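Local coordinates for GTP binding regulator (Thermotoga maritima, PDB 1VR8), which is of unknown function but has a fold similar to the Ran-binding protein Mog1p and may regulate a GTP-binding protein, at residues V45-K50 against N115-V120. Residues are numbered along the deposited sequence; the frame is centred on the assembly and turned at random.
Sequences VEMKGK and NWLFIV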
ATOM      1  N   VAL A  45      -1.103  -5.246  14.445  1.00 28.63           N
ATOM      2  CA  VAL A  45       0.024  -5.821  13.734  1.00 25.32           C
ATOM      3  C   VAL A  45       1.214  -4.870  13.702  1.00 25.68           C
ATOM      4  O   VAL A  45       1.080  -3.756  13.249  1.00 24.91           O
ATOM      5  CB  VAL A  45      -0.390  -6.235  12.327  1.00 26.97           C
ATOM      6  CG1 VAL A  45       0.815  -6.738  11.552  1.00 26.90           C
ATOM      7  CG2 VAL A  45      -1.458  -7.362  12.429  1.00 28.47           C
ATOM      8  N   GLU A  46       2.369  -5.325  14.179  1.00 23.70           N
ATOM      9  CA  GLU A  46       3.561  -4.504  14.204  1.00 28.89           C
ATOM     10  C   GLU A  46       3.986  -4.216  12.777  1.00 27.26           C
ATOM     11  O   GLU A  46       4.066  -5.115  11.938  1.00 25.22           O
ATOM     12  CB  GLU A  46       4.680  -5.224  14.968  1.00 31.44           C
ATOM     13  CG  GLU A  46       6.048  -4.529  14.908  1.00 37.57           C
ATOM     14  CD  GLU A  46       7.082  -5.106  15.900  1.00 39.61           C
ATOM     15  OE1 GLU A  46       6.921  -6.260  16.395  1.00 49.45           O
ATOM     16  OE2 GLU A  46       8.063  -4.385  16.191  1.00 48.43           O
HETATM   17  N   MSE A  47       4.234  -2.943  12.490  1.00 26.61           N
HETATM   18  CA  MSE A  47       4.538  -2.499  11.150  1.00 24.65           C
HETATM   19  C   MSE A  47       5.136  -1.105  11.246  1.00 24.06           C
HETATM   20  O   MSE A  47       4.414  -0.121  11.351  1.00 25.48           O
HETATM   21  CB  MSE A  47       3.273  -2.423  10.277  1.00 24.81           C
HETATM   22  CG  MSE A  47       3.540  -2.012   8.844  1.00 28.44           C
HETATM   23 SE   MSE A  47       1.811  -1.874   7.877  1.00 34.18          SE
HETATM   24  CE  MSE A  47       2.317  -1.054   6.096  1.00 29.31           C
ATOM     25  N   LYS A  48       6.451  -1.035  11.207  1.00 24.11           N
ATOM     26  CA  LYS A  48       7.124   0.239  11.365  1.00 26.57           C
ATOM     27  C   LYS A  48       7.224   0.899   9.990  1.00 26.29           C
ATOM     28  O   LYS A  48       7.935   0.446   9.104  1.00 30.90           O
ATOM     29  CB  LYS A  48       8.459   0.043  12.073  1.00 29.83           C
ATOM     30  CG  LYS A  48       8.244  -0.368  13.565  1.00 32.88           C
ATOM     31  CD  LYS A  48       9.524  -0.397  14.373  1.00 33.66           C
ATOM     32  CE  LYS A  48       9.306  -0.807  15.844  1.00 35.11           C
ATOM     33  N   GLY A  49       6.453   1.960   9.812  1.00 23.55           N
ATOM     34  CA  GLY A  49       6.289   2.603   8.526  1.00 24.97           C
ATOM     35  C   GLY A  49       5.698   3.999   8.660  1.00 22.01           C
ATOM     36  O   GLY A  49       5.955   4.703   9.644  1.00 21.03           O
ATOM     37  N   LYS A  50       4.928   4.384   7.647  1.00 22.47           N
ATOM     38  CA  LYS A  50       4.202   5.645   7.639  1.00 23.81           C
ATOM     39  C   LYS A  50       2.842   5.432   7.046  1.00 22.79           C
ATOM     40  O   LYS A  50       2.615   4.497   6.263  1.00 23.45           O
ATOM     41  CB  LYS A  50       4.958   6.729   6.863  1.00 24.45           C
ATOM     42  CG  LYS A  50       6.261   7.052   7.495  1.00 27.05           C
ATOM     43  CD  LYS A  50       6.894   8.313   6.931  1.00 29.36           C
ATOM     44  CE  LYS A  50       8.263   8.524   7.555  1.00 32.42           C
ATOM     45  NZ  LYS A  50       8.822   9.824   7.123  1.00 32.33           N
ATOM     46  N   ASN A 115      10.938  -5.735  -0.935  1.00 22.42           N
ATOM     47  CA  ASN A 115      11.103  -5.114   0.370  1.00 22.96           C
ATOM     48  C   ASN A 115      10.020  -4.051   0.662  1.00 20.83           C
ATOM     49  O   ASN A 115      10.229  -3.165   1.500  1.00 23.13           O
ATOM     50  CB  ASN A 115      12.507  -4.529   0.552  1.00 25.15           C
ATOM     51  CG  ASN A 115      12.866  -3.477  -0.491  1.00 27.50           C
ATOM     52  OD1 ASN A 115      12.425  -3.553  -1.637  1.00 25.65           O
ATOM     53  ND2 ASN A 115      13.721  -2.513  -0.103  1.00 24.52           N
ATOM     54  N   TRP A 116       8.848  -4.189   0.043  1.00 22.20           N
ATOM     55  CA  TRP A 116       7.785  -3.215   0.181  1.00 21.68           C
ATOM     56  C   TRP A 116       6.470  -3.878   0.556  1.00 22.28           C
ATOM     57  O   TRP A 116       6.123  -4.951   0.048  1.00 22.36           O
ATOM     58  CB  TRP A 116       7.570  -2.460  -1.149  1.00 23.21           C
ATOM     59  CG  TRP A 116       8.731  -1.581  -1.523  1.00 21.49           C
ATOM     60  CD1 TRP A 116       9.753  -1.864  -2.404  1.00 21.36           C
ATOM     61  CD2 TRP A 116       9.000  -0.287  -1.012  1.00 21.10           C
ATOM     62  NE1 TRP A 116      10.640  -0.835  -2.443  1.00 24.92           N
ATOM     63  CE2 TRP A 116      10.214   0.149  -1.590  1.00 21.83           C
ATOM     64  CE3 TRP A 116       8.349   0.546  -0.100  1.00 24.55           C
ATOM     65  CZ2 TRP A 116      10.763   1.403  -1.318  1.00 22.95           C
ATOM     66  CZ3 TRP A 116       8.888   1.781   0.160  1.00 24.56           C
ATOM     67  CH2 TRP A 116      10.095   2.199  -0.438  1.00 24.61           C
ATOM     68  N   LEU A 117       5.715  -3.194   1.404  1.00 21.88           N
ATOM     69  CA  LEU A 117       4.342  -3.564   1.742  1.00 21.06           C
ATOM     70  C   LEU A 117       3.516  -2.288   1.715  1.00 22.39           C
ATOM     71  O   LEU A 117       3.901  -1.300   2.330  1.00 21.71           O
ATOM     72  CB  LEU A 117       4.291  -4.204   3.115  1.00 23.15           C
ATOM     73  CG  LEU A 117       2.935  -4.258   3.827  1.00 25.00           C
ATOM     74  CD1 LEU A 117       1.933  -5.088   3.097  1.00 27.66           C
ATOM     75  CD2 LEU A 117       3.170  -4.786   5.232  1.00 26.92           C
ATOM     76  N   PHE A 118       2.392  -2.328   1.008  1.00 21.58           N
ATOM     77  CA  PHE A 118       1.437  -1.194   0.929  1.00 22.47           C
ATOM     78  C   PHE A 118       0.071  -1.631   1.382  1.00 23.91           C
ATOM     79  O   PHE A 118      -0.342  -2.762   1.098  1.00 22.22           O
ATOM     80  CB  PHE A 118       1.338  -0.703  -0.521  1.00 23.13           C
ATOM     81  CG  PHE A 118       2.623  -0.088  -1.032  1.00 23.44           C
ATOM     82  CD1 PHE A 118       2.933   1.228  -0.719  1.00 26.57           C
ATOM     83  CD2 PHE A 118       3.528  -0.828  -1.737  1.00 25.10           C
ATOM     84  CE1 PHE A 118       4.102   1.796  -1.141  1.00 27.26           C
ATOM     85  CE2 PHE A 118       4.733  -0.269  -2.152  1.00 25.68           C
ATOM     86  CZ  PHE A 118       5.009   1.043  -1.852  1.00 25.70           C
ATOM     87  N   ILE A 119      -0.649  -0.730   2.044  1.00 23.72           N
ATOM     88  CA  ILE A 119      -2.054  -0.924   2.320  1.00 23.83           C
ATOM     89  C   ILE A 119      -2.752   0.361   1.879  1.00 24.41           C
ATOM     90  O   ILE A 119      -2.331   1.480   2.257  1.00 24.50           O
ATOM     91  CB  ILE A 119      -2.358  -1.145   3.813  1.00 24.12           C
ATOM     92  CG1 ILE A 119      -1.492  -2.279   4.410  1.00 24.94           C
ATOM     93  CG2 ILE A 119      -3.862  -1.437   3.965  1.00 25.32           C
ATOM     94  CD1 ILE A 119      -1.485  -2.286   5.914  1.00 26.66           C
ATOM     95  N   VAL A 120      -3.804   0.216   1.090  1.00 22.63           N
ATOM     96  CA  VAL A 120      -4.652   1.344   0.754  1.00 22.78           C
ATOM     97  C   VAL A 120      -6.040   1.101   1.333  1.00 23.32           C
ATOM     98  O   VAL A 120      -6.632   0.027   1.144  1.00 21.97           O
ATOM     99  CB  VAL A 120      -4.750   1.534  -0.759  1.00 24.14           C
ATOM    100  CG1 VAL A 120      -5.707   2.677  -1.126  1.00 26.21           C
ATOM    101  CG2 VAL A 120      -3.414   1.830  -1.315  1.00 24.98           C
TER
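In the buried apolar core of this Mog1p-like fold, between the antiparallel sheet and helix 71-79, the first residues, 45-48, of the broken strand 45-56 send M47 across to L117 and I119 on strand 116-122. The two strands are not paired with each other; strand 59-67 comes between them in the sheet order, bonding through its backbone to K50 on one side and L117 on the other. The backbone changes direction at G49, so residues 45-48 leave the direction of the later part of the strand and lie over the face of the sheet on which L117 and I119 stand.

M47, a selenomethionine, is drawn out to nearly full length, with CG anti to the backbone N (chi1 -178°) and the remaining torsions also close to 180°, which carries SE and CE across to strand 116-122. Its end meets two branched side chains set two residues apart. The methyl CE comes against the leucine, 3.9 Å from L117 CD2 and 4.0 Å from L117 CG, while SE lies 3.9 Å from I119 CD1. That isoleucine methyl is also 4.0 Å from M47 CE, and M47 SE lies 4.2 Å from L117 CD2, so both SE and CE touch both neighbours. M47 passes I119 in the antiparallel sense but crosses L117 at a slant.

Helix 71-79 covers the same core: I74 and W75 touch L117, and L78 touches both I119 and V45. F118, between the two contact residues in sequence, points to the other face of the sheet, where its ring meets W111 and Y137.

No hydrogen bond or charge links the two segments. The contact therefore probably rests on dispersion between a polarisable selenium, its methyl and two aliphatic branches, and on the exclusion of water.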